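Local atomic coordinates of putative membrane protein (Corynebacterium diphtheriae NCTC 13129, PDB entry 3C8I), a protein that is of unknown function; this chain is the C-terminal DUF3239-family part of a putative membrane protein. Residues 58-61 and 62-66; 92-95 and 96-100; 125-128 and 129-132. All coordinates share one frame; numbering follows the deposited sequence.

Contact 1. Residues 58-61 and 62-66; sequences PGIE and GDTRK
T64 turns its hydroxyl back onto the carbonyl of G59, and this bond closes a turn within the loop that joins strand 47-54 to strand 70-80, a surface loop without regular helix or strand here that includes an inverse gamma turn centred on R65. The hydroxyl OG1 of T64 donates to the backbone O of G59 over 3.1 Å, in the carbonyl plane and on a lone pair, with a C=O...donor angle of 135°. Such a reach is possible because OG1 stands between the backbone N and the carbonyl carbon of T64 (chi1 58°), which aims the oxygen back across the turn; threonine suits the place, since its CB carries a donor close to the main chain. A second, weak link runs from T64 N to E61 O, so T64 engages 58-61 through both its hydroxyl and its backbone N.

Glycines make the bends. G59 and G62 both have positive phi, a backbone shape that glycine readily adopts. Between them I60 lies across the turn: its CG2, anti to the backbone N, rests 3.8 Å from CA of R65 and also meets the carbonyl oxygen of T64, while the side chain packs on I21 of strand 16-24 and on T69. An aliphatic residue fits here because it turns apolar branches to I21 and to the backbone of T64 and R65. CB of R65 touches the main chain of E61, 4.0 Å from its C, then the side chain leads away, extended, to a guanidinium whose NH2 is bonded to the backbone O of N25. At the outer edge K66 and D63 form a salt bridge, in which NZ of K66 meets OD1 of D63 at 3.1 Å from above the carboxylate plane, 53° out of it.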
ATOM      1  N   PRO B  58      -7.113  18.726   8.938  1.00 34.59           N
ATOM      2  CA  PRO B  58      -7.618  19.678   9.913  1.00 35.64           C
ATOM      3  C   PRO B  58      -7.444  21.120   9.448  1.00 36.41           C
ATOM      4  O   PRO B  58      -6.367  21.479   8.980  1.00 37.16           O
ATOM      5  CB  PRO B  58      -6.762  19.397  11.147  1.00 35.35           C
ATOM      6  CG  PRO B  58      -6.437  17.978  11.049  1.00 35.64           C
ATOM      7  CD  PRO B  58      -6.259  17.713   9.583  1.00 35.61           C
ATOM      8  N   GLY B  59      -8.492  21.927   9.577  1.00 37.34           N
ATOM      9  CA  GLY B  59      -8.456  23.308   9.107  1.00 38.41           C
ATOM     10  C   GLY B  59      -8.958  23.482   7.683  1.00 39.10           C
ATOM     11  O   GLY B  59      -9.421  24.549   7.328  1.00 39.93           O
ATOM     12  N   ILE B  60      -8.872  22.444   6.856  1.00 40.04           N
ATOM     13  CA  ILE B  60      -9.291  22.539   5.457  1.00 40.85           C
ATOM     14  C   ILE B  60     -10.699  21.977   5.276  1.00 41.82           C
ATOM     15  O   ILE B  60     -10.903  20.797   4.995  1.00 41.55           O
ATOM     16  CB  ILE B  60      -8.299  21.823   4.500  1.00 40.64           C
ATOM     17  CG1 ILE B  60      -6.842  22.172   4.833  1.00 40.67           C
ATOM     18  CG2 ILE B  60      -8.596  22.160   3.070  1.00 40.25           C
ATOM     19  CD1 ILE B  60      -6.521  23.631   4.883  1.00 40.40           C
ATOM     20  N   GLU B  61     -11.673  22.856   5.431  1.00 43.38           N
ATOM     21  CA  GLU B  61     -13.075  22.524   5.280  1.00 44.50           C
ATOM     22  C   GLU B  61     -13.766  23.748   4.692  1.00 44.80           C
ATOM     23  O   GLU B  61     -13.411  24.880   5.026  1.00 44.96           O
ATOM     24  CB  GLU B  61     -13.711  22.210   6.643  1.00 45.04           C
ATOM     25  CG  GLU B  61     -13.217  20.922   7.316  1.00 46.88           C
ATOM     26  CD  GLU B  61     -14.010  20.563   8.584  1.00 47.60           C
ATOM     27  OE1 GLU B  61     -14.610  21.472   9.217  1.00 51.16           O
ATOM     28  OE2 GLU B  61     -14.028  19.362   8.950  1.00 52.61           O
ATOM     29  N   GLY B  62     -14.731  23.512   3.810  1.00 45.01           N
ATOM     30  CA  GLY B  62     -15.580  24.565   3.287  1.00 45.41           C
ATOM     31  C   GLY B  62     -14.876  25.583   2.411  1.00 45.76           C
ATOM     32  O   GLY B  62     -14.503  25.288   1.278  1.00 46.02           O
ATOM     33  N   ASP B  63     -14.697  26.790   2.944  1.00 45.85           N
ATOM     34  CA  ASP B  63     -14.211  27.921   2.142  1.00 45.48           C
ATOM     35  C   ASP B  63     -12.708  27.784   1.842  1.00 45.02           C
ATOM     36  O   ASP B  63     -12.218  28.379   0.882  1.00 45.34           O
ATOM     37  CB  ASP B  63     -14.494  29.257   2.859  1.00 46.03           C
ATOM     38  CG  ASP B  63     -15.319  30.233   2.018  1.00 47.51           C
ATOM     39  OD1 ASP B  63     -15.490  30.040   0.782  1.00 48.88           O
ATOM     40  OD2 ASP B  63     -15.808  31.217   2.618  1.00 50.14           O
ATOM     41  N   THR B  64     -11.981  27.020   2.662  1.00 43.90           N
ATOM     42  CA  THR B  64     -10.561  26.777   2.402  1.00 43.12           C
ATOM     43  C   THR B  64     -10.340  25.458   1.671  1.00 41.99           C
ATOM     44  O   THR B  64      -9.221  25.166   1.271  1.00 41.89           O
ATOM     45  CB  THR B  64      -9.712  26.785   3.692  1.00 43.06           C
ATOM     46  OG1 THR B  64     -10.201  25.791   4.603  1.00 43.15           O
ATOM     47  CG2 THR B  64      -9.742  28.156   4.349  1.00 43.76           C
ATOM     48  N   ARG B  65     -11.397  24.667   1.497  1.00 41.12           N
ATOM     49  CA  ARG B  65     -11.306  23.422   0.720  1.00 40.45           C
ATOM     50  C   ARG B  65     -11.463  23.734  -0.763  1.00 39.51           C
ATOM     51  O   ARG B  65     -12.495  23.432  -1.388  1.00 38.86           O
ATOM     52  CB  ARG B  65     -12.355  22.420   1.189  1.00 40.79           C
ATOM     53  CG  ARG B  65     -12.130  21.013   0.673  1.00 41.17           C
ATOM     54  CD  ARG B  65     -13.030  20.021   1.386  1.00 41.94           C
ATOM     55  NE  ARG B  65     -12.845  18.682   0.845  1.00 43.06           N
ATOM     56  CZ  ARG B  65     -13.524  18.165  -0.179  1.00 43.32           C
ATOM     57  NH1 ARG B  65     -14.483  18.841  -0.790  1.00 44.60           N
ATOM     58  NH2 ARG B  65     -13.245  16.940  -0.583  1.00 44.50           N
ATOM     59  N   LYS B  66     -10.417  24.345  -1.316  1.00 37.98           N
ATOM     60  CA  LYS B  66     -10.461  24.932  -2.643  1.00 37.28           C
ATOM     61  C   LYS B  66      -9.168  24.676  -3.354  1.00 35.43           C
ATOM     62  O   LYS B  66      -8.121  24.678  -2.733  1.00 33.70           O
ATOM     63  CB  LYS B  66     -10.604  26.460  -2.549  1.00 37.45           C
ATOM     64  CG  LYS B  66     -11.962  26.957  -2.151  1.00 39.00           C
ATOM     65  CD  LYS B  66     -12.004  28.478  -2.273  1.00 39.36           C
ATOM     66  CE  LYS B  66     -13.362  29.059  -1.917  1.00 40.69           C
ATOM     67  NZ  LYS B  66     -13.216  30.446  -1.341  1.00 42.44           N
TER

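Contact 2. Residues 92-95 and 96-100; sequences SPMP and IAWAT
P95 meets one face of the W98 indole with its CD and CG: CD sits 3.5 Å from the centroid of the six-membered ring of W98 and 3° off the ring normal, a CH-pi contact over the face. CG of the same proline lies 3.5 Å from CE2 of W98, a fusion atom of the two rings. Proline suits this spot because its compact ring offers two adjacent methylenes to one aromatic face. M94 approaches the indole obliquely, its CB 3.9 Å from CZ3 of W98; CG of M94 stands between backbone N and carbonyl carbon (chi1 62°), and a bend at chi3 brings CE within 4.0 Å of CB of W98.

The indole is held over the proline by a 3-10 turn, 96-98, that directly follows strand 88-95, outermost of the antiparallel sheet within this chain. Its N-H...O bond runs from W98 N to P95 O (3.1 Å, 167° at the hydrogen), while I96 O accepts from both A99 N and T100 N.

Farther out, NE1 of W98 is bonded to A56 O, and I54 and I57 pack against both P95 and W98. M94 and A99 also pack on W98 of a second subunit.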
ATOM      1  N   SER B  92       6.167  10.192  -0.721  1.00 30.77           N
ATOM      2  CA  SER B  92       4.883  10.508  -0.055  1.00 31.49           C
ATOM      3  C   SER B  92       4.944  11.811   0.730  1.00 30.82           C
ATOM      4  O   SER B  92       5.646  11.883   1.757  1.00 31.18           O
ATOM      5  CB  SER B  92       4.449   9.417   0.923  1.00 32.64           C
ATOM      6  OG  SER B  92       4.295   8.197   0.252  1.00 35.60           O
ATOM      7  N   PRO B  93       4.216  12.831   0.260  1.00 29.93           N
ATOM      8  CA  PRO B  93       4.093  14.050   1.057  1.00 30.21           C
ATOM      9  C   PRO B  93       2.975  13.905   2.089  1.00 29.14           C
ATOM     10  O   PRO B  93       1.995  13.210   1.830  1.00 28.21           O
ATOM     11  CB  PRO B  93       3.741  15.111   0.021  1.00 30.72           C
ATOM     12  CG  PRO B  93       2.984  14.361  -1.059  1.00 29.87           C
ATOM     13  CD  PRO B  93       3.447  12.922  -1.008  1.00 31.22           C
ATOM     14  N   MET B  94       3.134  14.541   3.239  1.00 28.06           N
ATOM     15  CA  MET B  94       2.063  14.634   4.241  1.00 29.08           C
ATOM     16  C   MET B  94       1.911  16.075   4.711  1.00 29.42           C
ATOM     17  O   MET B  94       2.904  16.783   4.872  1.00 29.96           O
ATOM     18  CB  MET B  94       2.354  13.726   5.459  1.00 28.77           C
ATOM     19  CG  MET B  94       3.609  14.054   6.257  1.00 31.28           C
ATOM     20  SD  MET B  94       3.708  13.223   7.917  1.00 26.28           S
ATOM     21  CE  MET B  94       2.493  14.131   8.864  1.00 34.11           C
ATOM     22  N   PRO B  95       0.664  16.521   4.944  1.00 29.96           N
ATOM     23  CA  PRO B  95       0.446  17.820   5.544  1.00 30.53           C
ATOM     24  C   PRO B  95       0.942  17.879   6.981  1.00 30.92           C
ATOM     25  O   PRO B  95       0.683  16.951   7.754  1.00 30.64           O
ATOM     26  CB  PRO B  95      -1.070  18.000   5.523  1.00 30.58           C
ATOM     27  CG  PRO B  95      -1.637  16.746   5.047  1.00 31.00           C
ATOM     28  CD  PRO B  95      -0.577  15.803   4.634  1.00 30.17           C
ATOM     29  N   ILE B  96       1.625  18.964   7.345  1.00 32.03           N
ATOM     30  CA  ILE B  96       2.127  19.075   8.733  1.00 33.21           C
ATOM     31  C   ILE B  96       0.958  19.220   9.718  1.00 32.57           C
ATOM     32  O   ILE B  96       1.077  18.840  10.887  1.00 33.33           O
ATOM     33  CB  ILE B  96       3.223  20.168   8.958  1.00 33.49           C
ATOM     34  CG1 ILE B  96       2.666  21.573   8.907  1.00 35.28           C
ATOM     35  CG2 ILE B  96       4.371  20.035   7.988  1.00 35.01           C
ATOM     36  CD1 ILE B  96       3.669  22.617   9.481  1.00 36.59           C
ATOM     37  N   ALA B  97      -0.179  19.699   9.225  1.00 32.24           N
ATOM     38  CA  ALA B  97      -1.412  19.767  10.016  1.00 32.31           C
ATOM     39  C   ALA B  97      -1.877  18.410  10.594  1.00 32.75           C
ATOM     40  O   ALA B  97      -2.738  18.412  11.469  1.00 33.55           O
ATOM     41  CB  ALA B  97      -2.522  20.393   9.214  1.00 31.65           C
ATOM     42  N   TRP B  98      -1.360  17.281  10.105  1.00 31.83           N
ATOM     43  CA  TRP B  98      -1.688  15.970  10.686  1.00 33.44           C
ATOM     44  C   TRP B  98      -0.889  15.734  11.971  1.00 34.10           C
ATOM     45  O   TRP B  98      -1.281  14.924  12.806  1.00 33.62           O
ATOM     46  CB  TRP B  98      -1.365  14.827   9.729  1.00 31.22           C
ATOM     47  CG  TRP B  98      -2.276  14.675   8.538  1.00 30.89           C
ATOM     48  CD1 TRP B  98      -3.465  15.309   8.310  1.00 30.01           C
ATOM     49  CD2 TRP B  98      -2.077  13.782   7.442  1.00 29.92           C
ATOM     50  NE1 TRP B  98      -4.009  14.884   7.111  1.00 30.20           N
ATOM     51  CE2 TRP B  98      -3.173  13.948   6.555  1.00 30.30           C
ATOM     52  CE3 TRP B  98      -1.061  12.884   7.099  1.00 29.84           C
ATOM     53  CZ2 TRP B  98      -3.280  13.232   5.355  1.00 30.44           C
ATOM     54  CZ3 TRP B  98      -1.163  12.188   5.916  1.00 30.27           C
ATOM     55  CH2 TRP B  98      -2.259  12.373   5.047  1.00 30.54           C
ATOM     56  N   ALA B  99       0.228  16.450  12.095  1.00 36.60           N
ATOM     57  CA  ALA B  99       1.153  16.350  13.230  1.00 38.28           C
ATOM     58  C   ALA B  99       0.978  17.422  14.314  1.00 40.23           C
ATOM     59  O   ALA B  99       1.379  17.184  15.460  1.00 41.37           O
ATOM     60  CB  ALA B  99       2.583  16.388  12.724  1.00 38.19           C
ATOM     61  N   THR B 100       0.433  18.593  13.979  1.00 42.11           N
ATOM     62  CA  THR B 100       0.256  19.676  14.971  1.00 43.41           C
ATOM     63  C   THR B 100      -1.068  20.438  14.838  1.00 44.58           C
ATOM     64  O   THR B 100      -1.427  20.848  13.740  1.00 44.35           O
ATOM     65  CB  THR B 100       1.420  20.723  14.899  1.00 44.17           C
ATOM     66  OG1 THR B 100       1.101  21.848  15.740  1.00 45.52           O
ATOM     67  CG2 THR B 100       1.633  21.234  13.468  1.00 43.32           C
TER

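Contact 3. Residues 125-128 and 129-132; sequences LNKL and DQVR
This is a local contact at the start of the short helix 128-132, where the side chains of L128 and R132, four residues apart, cross at an angle; it links the loop after helix 115-124 to this helix, which lies on the sheet. L128 meets the guanidinium of R132 over one face: its CG lies 3.7 Å above that plane, offset toward the rim, and CD2 is 3.9 Å from NH2. CG of L128 stands beside the carbonyl carbon (chi1 178°), which carries the side chain on toward R132, while it also packs on A22, V30 and T51 of the sheet. Leucine suits the spot because one side chain serves both the strand residues and the guanidinium face.

The flat group is held at its edge as well. NH2 of R132 donates to OD1 of D129 over 3.3 Å in a rather long salt bridge, nearly straight at the hydrogen (176°), with OD1 met on the syn side but out of its carboxylate plane. NH1 of R132 pairs with E23 of strand 16-24, and the two carboxylates probably offset the like charge of R27 of a neighbouring subunit. On the outer side, K127 lays CG and CD against the amide of Q130.

Backbone bonds fix the spacing: V131 N to K127 O at 3.0 Å, and R132 N to L128 O at 2.9 Å. A water bridges Q130 N and, weakly, N126 O. With K127 as N-cap, this is the first turn of an alpha-helix.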
ATOM      1  N   LEU B 125       0.393  23.650 -10.858  1.00 36.65           N
ATOM      2  CA  LEU B 125      -0.833  22.984 -10.399  1.00 37.30           C
ATOM      3  C   LEU B 125      -1.602  22.392 -11.548  1.00 37.71           C
ATOM      4  O   LEU B 125      -2.242  21.341 -11.406  1.00 37.12           O
ATOM      5  CB  LEU B 125      -1.779  23.945  -9.669  1.00 36.58           C
ATOM      6  CG  LEU B 125      -1.824  24.076  -8.159  1.00 36.18           C
ATOM      7  CD1 LEU B 125      -3.222  24.648  -7.780  1.00 32.46           C
ATOM      8  CD2 LEU B 125      -1.466  22.781  -7.347  1.00 30.69           C
ATOM      9  N   ASN B 126      -1.565  23.106 -12.680  1.00 38.78           N
ATOM     10  CA  ASN B 126      -2.247  22.676 -13.898  1.00 39.36           C
ATOM     11  C   ASN B 126      -1.660  21.425 -14.547  1.00 40.16           C
ATOM     12  O   ASN B 126      -2.317  20.802 -15.383  1.00 41.02           O
ATOM     13  CB  ASN B 126      -2.403  23.850 -14.917  1.00 39.41           C
ATOM     14  CG  ASN B 126      -1.067  24.513 -15.313  1.00 39.18           C
ATOM     15  OD1 ASN B 126      -0.027  23.864 -15.409  1.00 39.12           O
ATOM     16  ND2 ASN B 126      -1.119  25.826 -15.589  1.00 42.40           N
ATOM     17  N   LYS B 127      -0.462  20.999 -14.122  1.00 40.46           N
ATOM     18  CA  LYS B 127       0.125  19.738 -14.623  1.00 40.38           C
ATOM     19  C   LYS B 127      -0.390  18.484 -13.913  1.00 40.19           C
ATOM     20  O   LYS B 127       0.135  17.398 -14.152  1.00 39.69           O
ATOM     21  CB  LYS B 127       1.663  19.767 -14.567  1.00 40.71           C
ATOM     22  CG  LYS B 127       2.301  20.865 -15.403  1.00 41.42           C
ATOM     23  CD  LYS B 127       3.777  20.593 -15.694  1.00 41.96           C
ATOM     24  CE  LYS B 127       4.433  21.697 -16.548  1.00 43.94           C
ATOM     25  NZ  LYS B 127       3.511  22.432 -17.510  1.00 47.33           N
ATOM     26  N   LEU B 128      -1.419  18.616 -13.074  1.00 40.10           N
ATOM     27  CA  LEU B 128      -2.000  17.479 -12.345  1.00 40.40           C
ATOM     28  C   LEU B 128      -2.197  16.227 -13.193  1.00 40.81           C
ATOM     29  O   LEU B 128      -1.893  15.122 -12.779  1.00 39.85           O
ATOM     30  CB  LEU B 128      -3.347  17.882 -11.706  1.00 40.57           C
ATOM     31  CG  LEU B 128      -4.166  16.832 -10.930  1.00 40.54           C
ATOM     32  CD1 LEU B 128      -3.386  16.304  -9.735  1.00 39.90           C
ATOM     33  CD2 LEU B 128      -5.527  17.415 -10.474  1.00 39.95           C
ATOM     34  N   ASP B 129      -2.746  16.385 -14.386  1.00 41.70           N
ATOM     35  CA  ASP B 129      -3.036  15.201 -15.186  1.00 42.38           C
ATOM     36  C   ASP B 129      -1.762  14.577 -15.729  1.00 41.80           C
ATOM     37  O   ASP B 129      -1.655  13.377 -15.720  1.00 41.33           O
ATOM     38  CB  ASP B 129      -4.078  15.518 -16.260  1.00 43.51           C
ATOM     39  CG  ASP B 129      -5.455  15.764 -15.647  1.00 47.00           C
ATOM     40  OD1 ASP B 129      -5.978  14.828 -14.986  1.00 52.09           O
ATOM     41  OD2 ASP B 129      -5.996  16.888 -15.784  1.00 52.12           O
ATOM     42  N   GLN B 130      -0.779  15.383 -16.139  1.00 41.82           N
ATOM     43  CA  GLN B 130       0.549  14.849 -16.467  1.00 42.34           C
ATOM     44  C   GLN B 130       1.137  14.042 -15.295  1.00 42.08           C
ATOM     45  O   GLN B 130       1.616  12.916 -15.491  1.00 41.23           O
ATOM     46  CB  GLN B 130       1.515  15.966 -16.857  1.00 42.23           C
ATOM     47  CG  GLN B 130       1.226  16.646 -18.194  1.00 43.89           C
ATOM     48  CD  GLN B 130       2.181  17.814 -18.440  1.00 44.90           C
ATOM     49  OE1 GLN B 130       3.409  17.674 -18.310  1.00 48.58           O
ATOM     50  NE2 GLN B 130       1.624  18.976 -18.771  1.00 47.79           N
ATOM     51  N   VAL B 131       1.081  14.600 -14.077  1.00 41.77           N
ATOM     52  CA  VAL B 131       1.626  13.886 -12.896  1.00 42.25           C
ATOM     53  C   VAL B 131       0.899  12.582 -12.673  1.00 42.69           C
ATOM     54  O   VAL B 131       1.518  11.538 -12.440  1.00 42.45           O
ATOM     55  CB  VAL B 131       1.554  14.698 -11.576  1.00 41.44           C
ATOM     56  CG1 VAL B 131       2.178  13.872 -10.430  1.00 40.70           C
ATOM     57  CG2 VAL B 131       2.249  16.014 -11.733  1.00 39.48           C
ATOM     58  N   ARG B 132      -0.425  12.621 -12.765  1.00 43.94           N
ATOM     59  CA  ARG B 132      -1.190  11.390 -12.566  1.00 44.90           C
ATOM     60  C   ARG B 132      -0.994  10.380 -13.710  1.00 44.82           C
ATOM     61  O   ARG B 132      -1.362   9.228 -13.543  1.00 44.68           O
ATOM     62  CB  ARG B 132      -2.680  11.688 -12.335  1.00 45.67           C
ATOM     63  CG  ARG B 132      -2.932  12.428 -11.013  1.00 47.77           C
ATOM     64  CD  ARG B 132      -4.391  12.383 -10.577  1.00 47.51           C
ATOM     65  NE  ARG B 132      -5.275  13.153 -11.444  1.00 49.30           N
ATOM     66  CZ  ARG B 132      -6.497  13.573 -11.111  1.00 49.44           C
ATOM     67  NH1 ARG B 132      -7.013  13.303  -9.920  1.00 49.38           N
ATOM     68  NH2 ARG B 132      -7.216  14.274 -11.982  1.00 49.82           N
TER
HETATM   69  O   HOH W   1      -1.847  18.102 -17.322  1.00 59.84           O

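In the fold
Contact 2 is the buried one, contact 3 is partly buried and contact 1 lies on the surface, and their chemistry follows: aromatic and apolar packing in contact 2, a leucine shared between the sheet and a charged pair in contact 3, and hydroxyl, backbone and salt-bridge bonds round glycines in contact 1. Contacts 1 and 2 touch, since P58 packs on W98 and against A97, though their centres lie about 15 Å apart. Contact 3 stands apart, with nearest atoms about 7 Å from contact 1 and about 9 Å from contact 2, on the opposite side of the chain's centre from the latter. Contacts 1 and 3 both reach strand 16-24.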